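Local coordinates for Eps1p (Saccharomyces cerevisiae, PDB 4TW5), which belongs to the thioredoxin superfamily, its modelled part folding as a thioredoxin domain followed by a second, probably thioredoxin-like one, each with one CXXC disulfide, at residues G26-D31 / T64-N69; F32-C37 / N69-A74; P154-F159 / P233-V238. One frame throughout, in Å; residues are numbered along the deposited sequence.

Contact 1: G26-D31 / T64-N69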
ATOM      1  N   GLY A  26     -46.749 -16.998  14.305  1.00 30.46           N
ATOM      2  CA  GLY A  26     -45.606 -17.614  13.653  1.00 26.23           C
ATOM      3  C   GLY A  26     -45.513 -17.413  12.150  1.00 25.85           C
ATOM      4  O   GLY A  26     -46.195 -16.579  11.568  1.00 25.80           O
ATOM      5  N   LEU A  27     -44.649 -18.201  11.519  1.00 32.88           N
ATOM      6  CA  LEU A  27     -44.448 -18.168  10.065  1.00 28.23           C
ATOM      7  C   LEU A  27     -45.201 -19.254   9.326  1.00 27.28           C
ATOM      8  O   LEU A  27     -45.399 -20.350   9.834  1.00 30.89           O
ATOM      9  CB  LEU A  27     -42.962 -18.288   9.734  1.00 26.88           C
ATOM     10  CG  LEU A  27     -42.093 -17.140  10.237  1.00 33.41           C
ATOM     11  CD1 LEU A  27     -40.611 -17.397  10.023  1.00 34.93           C
ATOM     12  CD2 LEU A  27     -42.502 -15.915   9.458  1.00 31.71           C
ATOM     13  N   HIS A  28     -45.643 -18.945   8.117  1.00 33.17           N
ATOM     14  CA  HIS A  28     -46.300 -19.941   7.291  1.00 25.09           C
ATOM     15  C   HIS A  28     -45.717 -19.971   5.902  1.00 33.91           C
ATOM     16  O   HIS A  28     -45.488 -18.927   5.293  1.00 34.23           O
ATOM     17  CB  HIS A  28     -47.796 -19.683   7.245  1.00 28.10           C
ATOM     18  CG  HIS A  28     -48.486 -20.068   8.508  1.00 31.32           C
ATOM     19  ND1 HIS A  28     -48.439 -19.287   9.642  1.00 38.39           N
ATOM     20  CD2 HIS A  28     -49.207 -21.167   8.834  1.00 32.64           C
ATOM     21  CE1 HIS A  28     -49.110 -19.884  10.613  1.00 31.29           C
ATOM     22  NE2 HIS A  28     -49.596 -21.021  10.143  1.00 34.93           N
ATOM     23  N   ILE A  29     -45.407 -21.169   5.428  1.00 29.57           N
ATOM     24  CA  ILE A  29     -44.988 -21.363   4.059  1.00 31.25           C
ATOM     25  C   ILE A  29     -46.125 -22.031   3.302  1.00 34.78           C
ATOM     26  O   ILE A  29     -46.416 -23.198   3.526  1.00 35.50           O
ATOM     27  CB  ILE A  29     -43.721 -22.207   3.967  1.00 32.15           C
ATOM     28  CG1 ILE A  29     -42.562 -21.534   4.715  1.00 25.22           C
ATOM     29  CG2 ILE A  29     -43.351 -22.416   2.534  1.00 36.51           C
ATOM     30  CD1 ILE A  29     -41.318 -22.379   4.737  1.00 29.01           C
ATOM     31  N   ILE A  30     -46.789 -21.284   2.435  1.00 35.97           N
ATOM     32  CA  ILE A  30     -48.022 -21.769   1.847  1.00 34.27           C
ATOM     33  C   ILE A  30     -47.914 -22.106   0.366  1.00 42.34           C
ATOM     34  O   ILE A  30     -47.371 -21.337  -0.433  1.00 42.07           O
ATOM     35  CB  ILE A  30     -49.152 -20.752   2.023  1.00 37.49           C
ATOM     36  CG1 ILE A  30     -49.240 -20.315   3.484  1.00 35.51           C
ATOM     37  CG2 ILE A  30     -50.490 -21.353   1.577  1.00 40.12           C
ATOM     38  CD1 ILE A  30     -50.253 -19.199   3.736  1.00 34.50           C
ATOM     39  N   ASP A  31     -48.441 -23.275   0.013  1.00 46.73           N
ATOM     40  CA  ASP A  31     -48.510 -23.693  -1.376  1.00 45.95           C
ATOM     41  C   ASP A  31     -49.892 -23.392  -1.963  1.00 45.32           C
ATOM     42  O   ASP A  31     -50.846 -24.137  -1.739  1.00 49.86           O
ATOM     43  CB  ASP A  31     -48.190 -25.187  -1.519  1.00 42.20           C
ATOM     44  CG  ASP A  31     -48.499 -25.715  -2.916  1.00 47.65           C
ATOM     45  OD1 ASP A  31     -48.482 -24.919  -3.878  1.00 51.26           O
ATOM     46  OD2 ASP A  31     -48.767 -26.927  -3.058  1.00 48.26           O
ATOM     47  N   THR A  64     -44.835 -23.153   9.953  1.00 32.56           N
ATOM     48  CA  THR A  64     -45.766 -24.179   9.538  1.00 30.69           C
ATOM     49  C   THR A  64     -45.872 -24.249   8.021  1.00 28.51           C
ATOM     50  O   THR A  64     -46.035 -23.234   7.360  1.00 31.29           O
ATOM     51  CB  THR A  64     -47.166 -23.926  10.142  1.00 29.02           C
ATOM     52  OG1 THR A  64     -47.103 -24.091  11.553  1.00 33.66           O
ATOM     53  CG2 THR A  64     -48.201 -24.915   9.587  1.00 34.01           C
ATOM     54  N   PHE A  65     -45.831 -25.452   7.461  1.00 31.50           N
ATOM     55  CA  PHE A  65     -46.155 -25.595   6.051  1.00 26.37           C
ATOM     56  C   PHE A  65     -47.648 -25.803   5.872  1.00 31.20           C
ATOM     57  O   PHE A  65     -48.242 -26.704   6.479  1.00 36.21           O
ATOM     58  CB  PHE A  65     -45.394 -26.750   5.436  1.00 32.14           C
ATOM     59  CG  PHE A  65     -43.922 -26.497   5.261  1.00 29.93           C
ATOM     60  CD1 PHE A  65     -43.423 -26.053   4.046  1.00 26.42           C
ATOM     61  CD2 PHE A  65     -43.035 -26.741   6.300  1.00 24.62           C
ATOM     62  CE1 PHE A  65     -42.063 -25.845   3.873  1.00 30.25           C
ATOM     63  CE2 PHE A  65     -41.679 -26.541   6.137  1.00 29.67           C
ATOM     64  CZ  PHE A  65     -41.187 -26.088   4.918  1.00 30.41           C
ATOM     65  N   SER A  66     -48.241 -24.981   5.011  1.00 34.98           N
ATOM     66  CA  SER A  66     -49.675 -25.012   4.743  1.00 32.40           C
ATOM     67  C   SER A  66     -49.952 -24.992   3.237  1.00 39.80           C
ATOM     68  O   SER A  66     -49.037 -24.873   2.427  1.00 40.59           O
ATOM     69  CB  SER A  66     -50.382 -23.827   5.387  1.00 28.63           C
ATOM     70  OG  SER A  66     -50.035 -23.704   6.748  1.00 41.00           O
ATOM     71  N   GLN A  67     -51.229 -25.111   2.884  1.00 35.96           N
ATOM     72  CA  GLN A  67     -51.683 -25.131   1.506  1.00 38.76           C
ATOM     73  C   GLN A  67     -52.983 -24.409   1.362  1.00 39.68           C
ATOM     74  O   GLN A  67     -53.711 -24.233   2.326  1.00 47.98           O
ATOM     75  CB  GLN A  67     -51.870 -26.552   0.982  1.00 42.28           C
ATOM     76  CG  GLN A  67     -50.630 -27.219   0.483  1.00 37.60           C
ATOM     77  CD  GLN A  67     -50.887 -28.654   0.123  1.00 44.43           C
ATOM     78  OE1 GLN A  67     -51.620 -29.360   0.815  1.00 44.84           O
ATOM     79  NE2 GLN A  67     -50.312 -29.092  -0.987  1.00 50.86           N
ATOM     80  N   VAL A  68     -53.246 -23.962   0.147  1.00 37.73           N
ATOM     81  CA  VAL A  68     -54.532 -23.405  -0.221  1.00 45.76           C
ATOM     82  C   VAL A  68     -54.949 -23.968  -1.586  1.00 55.40           C
ATOM     83  O   VAL A  68     -54.258 -23.741  -2.584  1.00 50.69           O
ATOM     84  CB  VAL A  68     -54.491 -21.869  -0.317  1.00 42.11           C
ATOM     85  CG1 VAL A  68     -55.799 -21.363  -0.889  1.00 47.95           C
ATOM     86  CG2 VAL A  68     -54.249 -21.252   1.035  1.00 41.45           C
ATOM     87  N   ASN A  69     -56.049 -24.720  -1.634  1.00 59.29           N
ATOM     88  CA  ASN A  69     -56.619 -25.135  -2.917  1.00 57.35           C
ATOM     89  C   ASN A  69     -57.330 -23.937  -3.537  1.00 58.00           C
ATOM     90  O   ASN A  69     -58.348 -23.480  -3.018  1.00 59.42           O
ATOM     91  CB  ASN A  69     -57.572 -26.327  -2.740  1.00 60.70           C
ATOM     92  CG  ASN A  69     -58.020 -26.934  -4.071  1.00 64.18           C
ATOM     93  OD1 ASN A  69     -58.282 -26.218  -5.039  1.00 60.54           O
ATOM     94  ND2 ASN A  69     -58.094 -28.262  -4.123  1.00 59.76           N
TER
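I29 and F65 run next to each other on one face of two parallel strands, the methyl CD1 of I29 coming within 3.6 Å of ring atom CE1 of F65. CG1 of I29 stands anti to the carbonyl carbon (chi1 -60°) and the chain runs on extended, which carries CD1 to the ring while CG2 of I29 touches ring atoms CD1 and CE1 of F65; a beta-branched residue thus offers one aromatic neighbour two arms. On the same face D31 and Q67 pair: CB of D31 packs 3.8 Å from CG of Q67, and beyond them NE2 of Q67 donates a weak hydrogen bond of 3.4 Å to OD2 of D31, the amide and carboxylate planes turned 41° apart.

The other face is more mixed. H28 runs alongside T64, its CD2 3.7 Å from CB of T64, and the edge of its imidazole meets OG of S66 in the ring plane; NE2 is held by E22, outside the pair. CG2 of I30, anti to the backbone N, meets CG2 of V68 at 3.8 Å. S66 is small enough to fit between H28, which its OG meets, and I30, which its CB approaches. Five backbone hydrogen bonds join the strands; I29 and D31 each use both N and O in them, as a parallel ladder requires.

This is the parallel pair of a thioredoxin beta-alpha-beta crossover. Helix 19-23 packs on H28, I30 and V68, helices 44-53 and 107-118 cover I29 and F65, and strand 87-92 borders 27-33 on its other side, leaving 63-69 outermost in the chain's own sheet.

Contact 2: F32-C37 / N69-A74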
ATOM      1  N   PHE A  32     -49.999 -22.288  -2.691  1.00 48.87           N
ATOM      2  CA  PHE A  32     -51.206 -22.003  -3.454  1.00 48.71           C
ATOM      3  C   PHE A  32     -51.158 -22.855  -4.712  1.00 54.66           C
ATOM      4  O   PHE A  32     -50.419 -22.561  -5.650  1.00 53.25           O
ATOM      5  CB  PHE A  32     -51.320 -20.507  -3.772  1.00 45.78           C
ATOM      6  CG  PHE A  32     -51.529 -19.663  -2.548  1.00 42.77           C
ATOM      7  CD1 PHE A  32     -50.456 -19.247  -1.780  1.00 36.83           C
ATOM      8  CD2 PHE A  32     -52.808 -19.333  -2.135  1.00 42.98           C
ATOM      9  CE1 PHE A  32     -50.664 -18.500  -0.636  1.00 43.66           C
ATOM     10  CE2 PHE A  32     -53.020 -18.585  -0.997  1.00 37.42           C
ATOM     11  CZ  PHE A  32     -51.950 -18.165  -0.248  1.00 40.75           C
ATOM     12  N   TYR A  33     -51.957 -23.917  -4.718  1.00 57.43           N
ATOM     13  CA  TYR A  33     -51.871 -24.921  -5.765  1.00 57.14           C
ATOM     14  C   TYR A  33     -53.218 -25.098  -6.421  1.00 66.07           C
ATOM     15  O   TYR A  33     -54.236 -24.606  -5.926  1.00 68.91           O
ATOM     16  CB  TYR A  33     -51.410 -26.259  -5.201  1.00 56.59           C
ATOM     17  CG  TYR A  33     -52.509 -26.990  -4.458  1.00 62.28           C
ATOM     18  CD1 TYR A  33     -53.183 -28.057  -5.050  1.00 66.61           C
ATOM     19  CD2 TYR A  33     -52.887 -26.608  -3.180  1.00 56.53           C
ATOM     20  CE1 TYR A  33     -54.189 -28.721  -4.389  1.00 60.59           C
ATOM     21  CE2 TYR A  33     -53.891 -27.272  -2.508  1.00 59.81           C
ATOM     22  CZ  TYR A  33     -54.540 -28.326  -3.124  1.00 55.13           C
ATOM     23  OH  TYR A  33     -55.538 -28.992  -2.465  1.00 54.61           O
ATOM     24  N   SER A  34     -53.219 -25.820  -7.533  1.00 69.92           N
ATOM     25  CA  SER A  34     -54.450 -26.168  -8.220  1.00 69.24           C
ATOM     26  C   SER A  34     -54.557 -27.645  -8.553  1.00 73.53           C
ATOM     27  O   SER A  34     -53.579 -28.272  -8.963  1.00 75.90           O
ATOM     28  CB  SER A  34     -54.582 -25.356  -9.503  1.00 71.57           C
ATOM     29  OG  SER A  34     -55.569 -25.920 -10.338  1.00 76.71           O
ATOM     30  N   PRO A  35     -55.747 -28.218  -8.350  1.00 75.46           N
ATOM     31  CA  PRO A  35     -56.008 -29.604  -8.734  1.00 79.96           C
ATOM     32  C   PRO A  35     -56.021 -29.703 -10.256  1.00 83.47           C
ATOM     33  O   PRO A  35     -55.976 -30.790 -10.821  1.00 79.90           O
ATOM     34  CB  PRO A  35     -57.392 -29.883  -8.144  1.00 79.12           C
ATOM     35  CG  PRO A  35     -58.020 -28.542  -8.010  1.00 74.69           C
ATOM     36  CD  PRO A  35     -56.899 -27.612  -7.664  1.00 75.08           C
ATOM     37  N   TYR A  36     -56.056 -28.546 -10.910  1.00 88.68           N
ATOM     38  CA  TYR A  36     -56.020 -28.475 -12.362  1.00 85.36           C
ATOM     39  C   TYR A  36     -54.627 -28.003 -12.757  1.00 86.41           C
ATOM     40  O   TYR A  36     -54.499 -26.936 -13.358  1.00 86.21           O
ATOM     41  CB  TYR A  36     -57.030 -27.472 -12.949  1.00 84.48           C
ATOM     42  CG  TYR A  36     -58.447 -27.433 -12.408  1.00 83.23           C
ATOM     43  CD1 TYR A  36     -59.010 -28.504 -11.719  1.00 85.62           C
ATOM     44  CD2 TYR A  36     -59.248 -26.317 -12.651  1.00 87.39           C
ATOM     45  CE1 TYR A  36     -60.321 -28.442 -11.246  1.00 83.69           C
ATOM     46  CE2 TYR A  36     -60.550 -26.249 -12.194  1.00 92.22           C
ATOM     47  CZ  TYR A  36     -61.084 -27.311 -11.493  1.00 89.25           C
ATOM     48  OH  TYR A  36     -62.383 -27.234 -11.039  1.00 88.40           O
ATOM     49  N   CYS A  37     -53.582 -28.763 -12.446  1.00 87.39           N
ATOM     50  CA  CYS A  37     -52.258 -28.294 -12.847  1.00 87.86           C
ATOM     51  C   CYS A  37     -51.216 -29.391 -13.011  1.00 84.07           C
ATOM     52  O   CYS A  37     -51.108 -30.286 -12.165  1.00 75.75           O
ATOM     53  CB  CYS A  37     -51.760 -27.251 -11.823  1.00 80.78           C
ATOM     54  SG  CYS A  37     -49.994 -26.814 -11.877  1.00 81.29           S
ATOM     55  N   ASN A  69     -56.049 -24.720  -1.634  1.00 59.29           N
ATOM     56  CA  ASN A  69     -56.619 -25.135  -2.917  1.00 57.35           C
ATOM     57  C   ASN A  69     -57.330 -23.937  -3.537  1.00 58.00           C
ATOM     58  O   ASN A  69     -58.348 -23.480  -3.018  1.00 59.42           O
ATOM     59  CB  ASN A  69     -57.572 -26.327  -2.740  1.00 60.70           C
ATOM     60  CG  ASN A  69     -58.020 -26.934  -4.071  1.00 64.18           C
ATOM     61  OD1 ASN A  69     -58.282 -26.218  -5.039  1.00 60.54           O
ATOM     62  ND2 ASN A  69     -58.094 -28.262  -4.123  1.00 59.76           N
ATOM     63  N   CYS A  70     -56.797 -23.426  -4.643  1.00 62.26           N
ATOM     64  CA  CYS A  70     -57.313 -22.182  -5.219  1.00 61.46           C
ATOM     65  C   CYS A  70     -58.537 -22.412  -6.091  1.00 63.15           C
ATOM     66  O   CYS A  70     -59.104 -21.471  -6.644  1.00 61.29           O
ATOM     67  CB  CYS A  70     -56.233 -21.477  -6.037  1.00 56.65           C
ATOM     68  SG  CYS A  70     -54.883 -20.840  -5.054  1.00 54.86           S
ATOM     69  N   ILE A  71     -58.962 -23.663  -6.188  1.00 64.18           N
ATOM     70  CA  ILE A  71     -60.204 -23.978  -6.868  1.00 68.23           C
ATOM     71  C   ILE A  71     -61.329 -23.938  -5.851  1.00 67.06           C
ATOM     72  O   ILE A  71     -62.389 -23.373  -6.114  1.00 69.95           O
ATOM     73  CB  ILE A  71     -60.117 -25.337  -7.582  1.00 72.55           C
ATOM     74  CG1 ILE A  71     -59.118 -25.215  -8.731  1.00 73.95           C
ATOM     75  CG2 ILE A  71     -61.466 -25.770  -8.124  1.00 70.63           C
ATOM     76  CD1 ILE A  71     -59.322 -23.975  -9.581  1.00 74.69           C
ATOM     77  N   GLU A  72     -61.081 -24.492  -4.671  1.00 65.63           N
ATOM     78  CA  GLU A  72     -62.086 -24.493  -3.618  1.00 64.33           C
ATOM     79  C   GLU A  72     -62.081 -23.148  -2.879  1.00 62.08           C
ATOM     80  O   GLU A  72     -63.026 -22.811  -2.167  1.00 62.91           O
ATOM     81  CB  GLU A  72     -61.839 -25.649  -2.637  1.00 66.33           C
ATOM     82  CG  GLU A  72     -61.814 -27.048  -3.271  1.00 71.07           C
ATOM     83  CD  GLU A  72     -61.499 -28.155  -2.265  1.00 76.24           C
ATOM     84  OE1 GLU A  72     -61.317 -27.830  -1.073  1.00 78.42           O
ATOM     85  OE2 GLU A  72     -61.447 -29.350  -2.659  1.00 77.71           O
ATOM     86  N   SER A  73     -61.042 -22.356  -3.110  1.00 59.95           N
ATOM     87  CA  SER A  73     -60.922 -21.030  -2.503  1.00 63.44           C
ATOM     88  C   SER A  73     -60.477 -19.989  -3.523  1.00 60.12           C
ATOM     89  O   SER A  73     -59.475 -19.300  -3.323  1.00 56.44           O
ATOM     90  CB  SER A  73     -59.921 -21.065  -1.347  1.00 53.88           C
ATOM     91  OG  SER A  73     -60.054 -22.256  -0.603  1.00 51.61           O
ATOM     92  N   ALA A  74     -61.222 -19.891  -4.618  1.00 62.96           N
ATOM     93  CA  ALA A  74     -60.835 -19.046  -5.739  1.00 62.94           C
ATOM     94  C   ALA A  74     -60.754 -17.566  -5.388  1.00 61.27           C
ATOM     95  O   ALA A  74     -59.847 -16.874  -5.840  1.00 64.62           O
ATOM     96  CB  ALA A  74     -61.799 -19.259  -6.890  1.00 65.24           C
TER
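Y33 holds CG between its backbone N and carbonyl carbon (chi1 76°), while N69 turns CG anti to its N (chi1 -171°); together these torsions bring the phenol and the amide obliquely across one another. ND2 of N69 then gives OH of Y33 a weak hydrogen bond of 3.1 Å. The other amide atom, OD1, serves its own segment: in the carbonyl plane it accepts from N of I71 at 2.9 Å, an Asx turn for which asparagine is well suited, and it takes a weaker bond from N of E72. Just after N69, the backbone N of C70 donates to O of Y33 at 3.1 Å, the last rung of the strand pairing.

I71 is the apolar anchor. Its CG1 sits over the face of the Y36 ring, 3.9 Å from the centroid, in a CH-pi contact, and also packs 3.4 Å from CD of P35. An ST turn, in which S34 OG accepts from Y36 N at 2.7 Å, probably helps set the course of the chain that brings the tyrosine there. SG of C70 lies at the edge of the F32 ring and is tied by a disulfide to C77.

The loop carrying P35 and Y36 leads from strand 27-33 into the CXXC disulfide of C37 and C40. Across the contact, 69-74 runs from strand 63-69 to helix 74-79, F85 touches both S34 and C70, and strand 87-92 packs against F32.

Contact 3: P154-F159 / P233-V238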
ATOM      1  N   PRO A 154     -17.878 -23.295   0.152  1.00 24.78           N
ATOM      2  CA  PRO A 154     -17.862 -21.925  -0.361  1.00 20.35           C
ATOM      3  C   PRO A 154     -17.789 -20.910   0.828  1.00 28.19           C
ATOM      4  O   PRO A 154     -18.234 -21.261   1.918  1.00 26.77           O
ATOM      5  CB  PRO A 154     -19.189 -21.813  -1.120  1.00 19.46           C
ATOM      6  CG  PRO A 154     -19.713 -23.252  -1.240  1.00 22.60           C
ATOM      7  CD  PRO A 154     -19.167 -23.974  -0.079  1.00 23.58           C
ATOM      8  N   HIS A 155     -17.207 -19.722   0.613  1.00 21.92           N
ATOM      9  CA  HIS A 155     -17.051 -18.660   1.629  1.00 24.42           C
ATOM     10  C   HIS A 155     -17.554 -17.357   1.026  1.00 23.37           C
ATOM     11  O   HIS A 155     -16.991 -16.887   0.029  1.00 22.45           O
ATOM     12  CB  HIS A 155     -15.585 -18.440   2.041  1.00 22.39           C
ATOM     13  CG  HIS A 155     -15.028 -19.481   2.950  1.00 26.56           C
ATOM     14  ND1 HIS A 155     -14.760 -20.770   2.529  1.00 29.75           N
ATOM     15  CD2 HIS A 155     -14.643 -19.421   4.248  1.00 26.50           C
ATOM     16  CE1 HIS A 155     -14.245 -21.461   3.533  1.00 25.53           C
ATOM     17  NE2 HIS A 155     -14.169 -20.664   4.588  1.00 27.81           N
ATOM     18  N   LEU A 156     -18.643 -16.820   1.556  1.00 16.94           N
ATOM     19  CA  LEU A 156     -18.999 -15.470   1.233  1.00 21.01           C
ATOM     20  C   LEU A 156     -18.137 -14.617   2.128  1.00 20.39           C
ATOM     21  O   LEU A 156     -18.115 -14.824   3.354  1.00 22.42           O
ATOM     22  CB  LEU A 156     -20.476 -15.209   1.462  1.00 21.98           C
ATOM     23  CG  LEU A 156     -20.913 -13.947   0.762  1.00 16.35           C
ATOM     24  CD1 LEU A 156     -20.619 -14.114  -0.747  1.00 21.03           C
ATOM     25  CD2 LEU A 156     -22.377 -13.722   1.011  1.00 15.82           C
ATOM     26  N   VAL A 157     -17.361 -13.733   1.523  1.00 15.41           N
ATOM     27  CA  VAL A 157     -16.469 -12.870   2.286  1.00 19.99           C
ATOM     28  C   VAL A 157     -16.786 -11.396   2.080  1.00 20.83           C
ATOM     29  O   VAL A 157     -17.019 -10.928   0.950  1.00 22.94           O
ATOM     30  CB  VAL A 157     -14.995 -13.111   1.947  1.00 22.93           C
ATOM     31  CG1 VAL A 157     -14.082 -12.236   2.831  1.00 17.12           C
ATOM     32  CG2 VAL A 157     -14.670 -14.581   2.098  1.00 22.08           C
ATOM     33  N   SER A 158     -16.816 -10.692   3.204  1.00 22.73           N
ATOM     34  CA  SER A 158     -17.072  -9.262   3.254  1.00 20.25           C
ATOM     35  C   SER A 158     -15.788  -8.520   3.614  1.00 18.90           C
ATOM     36  O   SER A 158     -14.993  -8.992   4.435  1.00 17.53           O
ATOM     37  CB  SER A 158     -18.189  -8.946   4.258  1.00 18.06           C
ATOM     38  OG  SER A 158     -17.809  -9.344   5.551  1.00 19.41           O
ATOM     39  N   PHE A 159     -15.624  -7.344   3.018  1.00 20.35           N
ATOM     40  CA  PHE A 159     -14.432  -6.506   3.160  1.00 20.55           C
ATOM     41  C   PHE A 159     -14.813  -5.131   3.717  1.00 22.41           C
ATOM     42  O   PHE A 159     -15.760  -4.507   3.241  1.00 18.80           O
ATOM     43  CB  PHE A 159     -13.717  -6.347   1.807  1.00 22.22           C
ATOM     44  CG  PHE A 159     -13.252  -7.647   1.221  1.00 26.20           C
ATOM     45  CD1 PHE A 159     -14.144  -8.480   0.554  1.00 19.88           C
ATOM     46  CD2 PHE A 159     -11.934  -8.052   1.366  1.00 23.35           C
ATOM     47  CE1 PHE A 159     -13.718  -9.680   0.035  1.00 23.69           C
ATOM     48  CE2 PHE A 159     -11.509  -9.254   0.868  1.00 23.22           C
ATOM     49  CZ  PHE A 159     -12.397 -10.069   0.196  1.00 27.11           C
ATOM     50  N   PRO A 233     -19.049  -1.319   2.210  1.00 29.43           N
ATOM     51  CA  PRO A 233     -18.388  -2.617   2.386  1.00 25.20           C
ATOM     52  C   PRO A 233     -18.551  -3.439   1.108  1.00 23.64           C
ATOM     53  O   PRO A 233     -19.511  -3.233   0.349  1.00 24.67           O
ATOM     54  CB  PRO A 233     -19.125  -3.233   3.582  1.00 23.68           C
ATOM     55  CG  PRO A 233     -19.862  -2.052   4.221  1.00 29.80           C
ATOM     56  CD  PRO A 233     -20.199  -1.148   3.106  1.00 23.40           C
ATOM     57  N   LYS A 234     -17.587  -4.294   0.805  1.00 24.76           N
ATOM     58  CA  LYS A 234     -17.718  -5.119  -0.395  1.00 23.88           C
ATOM     59  C   LYS A 234     -17.885  -6.580  -0.020  1.00 21.48           C
ATOM     60  O   LYS A 234     -17.456  -6.994   1.048  1.00 21.59           O
ATOM     61  CB  LYS A 234     -16.511  -4.939  -1.309  1.00 24.60           C
ATOM     62  CG  LYS A 234     -16.332  -3.497  -1.744  1.00 27.63           C
ATOM     63  CD  LYS A 234     -17.443  -3.044  -2.657  1.00 29.63           C
ATOM     64  CE  LYS A 234     -17.052  -1.698  -3.270  1.00 46.03           C
ATOM     65  NZ  LYS A 234     -18.005  -1.232  -4.321  1.00 53.39           N
ATOM     66  N   VAL A 235     -18.510  -7.344  -0.914  1.00 22.19           N
ATOM     67  CA  VAL A 235     -18.756  -8.762  -0.745  1.00 17.35           C
ATOM     68  C   VAL A 235     -18.311  -9.535  -1.986  1.00 26.62           C
ATOM     69  O   VAL A 235     -18.617  -9.120  -3.106  1.00 24.62           O
ATOM     70  CB  VAL A 235     -20.262  -9.045  -0.475  1.00 20.34           C
ATOM     71  CG1 VAL A 235     -20.563 -10.560  -0.451  1.00 17.80           C
ATOM     72  CG2 VAL A 235     -20.715  -8.390   0.814  1.00 20.03           C
ATOM     73  N   ALA A 236     -17.615 -10.658  -1.778  1.00 23.28           N
ATOM     74  CA  ALA A 236     -17.185 -11.554  -2.861  1.00 20.42           C
ATOM     75  C   ALA A 236     -17.331 -13.047  -2.486  1.00 22.02           C
ATOM     76  O   ALA A 236     -17.159 -13.429  -1.334  1.00 19.64           O
ATOM     77  CB  ALA A 236     -15.755 -11.262  -3.228  1.00 17.41           C
ATOM     78  N   LEU A 237     -17.591 -13.902  -3.467  1.00 24.87           N
ATOM     79  CA  LEU A 237     -17.694 -15.343  -3.185  1.00 24.63           C
ATOM     80  C   LEU A 237     -16.414 -16.084  -3.560  1.00 21.74           C
ATOM     81  O   LEU A 237     -15.807 -15.790  -4.594  1.00 23.24           O
ATOM     82  CB  LEU A 237     -18.867 -15.952  -3.926  1.00 22.09           C
ATOM     83  CG  LEU A 237     -19.192 -17.422  -3.658  1.00 22.48           C
ATOM     84  CD1 LEU A 237     -19.573 -17.654  -2.203  1.00 22.89           C
ATOM     85  CD2 LEU A 237     -20.340 -17.810  -4.541  1.00 24.74           C
ATOM     86  N   VAL A 238     -15.972 -16.969  -2.668  1.00 20.14           N
ATOM     87  CA  VAL A 238     -14.858 -17.873  -2.924  1.00 21.06           C
ATOM     88  C   VAL A 238     -15.354 -19.312  -3.120  1.00 22.37           C
ATOM     89  O   VAL A 238     -15.998 -19.879  -2.247  1.00 19.97           O
ATOM     90  CB  VAL A 238     -13.814 -17.878  -1.787  1.00 27.24           C
ATOM     91  CG1 VAL A 238     -12.628 -18.742  -2.186  1.00 21.83           C
ATOM     92  CG2 VAL A 238     -13.358 -16.456  -1.423  1.00 21.28           C
TER
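V157 and A236 exchange two hydrogen bonds at the middle of an antiparallel pair of strands, in the sheet of a second domain whose strand order and CXXC disulfide are consistent with a thioredoxin-like fold. V157 N donates to A236 O at 2.9 Å and A236 N returns the bond to V157 O at 2.8 Å. The same double link recurs at both ends. H155 N reaches V238 O while V238 N gives to H155 O; F159 N bonds K234 O at 2.7 Å while K234 N gives to F159 O. All six residues of the hydrogen-bonded pairs therefore have both backbone polar atoms satisfied across the contact. P154 and P233, which have no N-H to give, stand where each strand begins, and their CA atoms make CA-H...O contacts with V238 O and F159 O.

On 154-159 the residues between these pairs, L156 and S158, turn their backbone groups the other way and bond to strand 200-205, L156 with N200 and G202, S158 with G202 and V204. The buried hydroxyl of S158 is satisfied twice outside the pair: OG donates to G202 O and accepts from W160 NE1. Its torsion (chi1 62°) places the hydroxyl between the backbone N and the carbonyl carbon, where these bonds hold it, and a small residue suits a place close to V235. H155 ND1 has a weak bond to R153 O.

Apolar side chains fill the faces. L156, with W187 and F264 of the covering helices nearby, lays CD1 3.6 Å from CG1 of V235. On the face of V157 and F159, the ring of F159 meets F143 edge-to-face and touches F218, and O of K234 lies at the ring edge, near its plane, 3.7 Å from CD1 of F159. On the L156 face, L237 CD1 comes 3.5 Å from H155 O.

How the contacts relate
From the N terminus, strand 27-33 is laid down first, and contact 1 closes a loop of 32 residues, about half of them helical, when strand 63-69 returns beside it. Contact 2 prolongs that pairing: its segments alternate with those of contact 1 along the chain, so the two cross, and they share N69. They meet where F32 packs on V68, and where V68 O probably accepts from Y33 N. Together they tie the first domain's central sheet to the loops at its strand ends. Contact 3 follows in series, closing a longer loop of 73 residues in the second, probably thioredoxin-like domain. Its centre lies about 33 Å from that of contact 1 and about 42 Å from that of contact 2, with no touch.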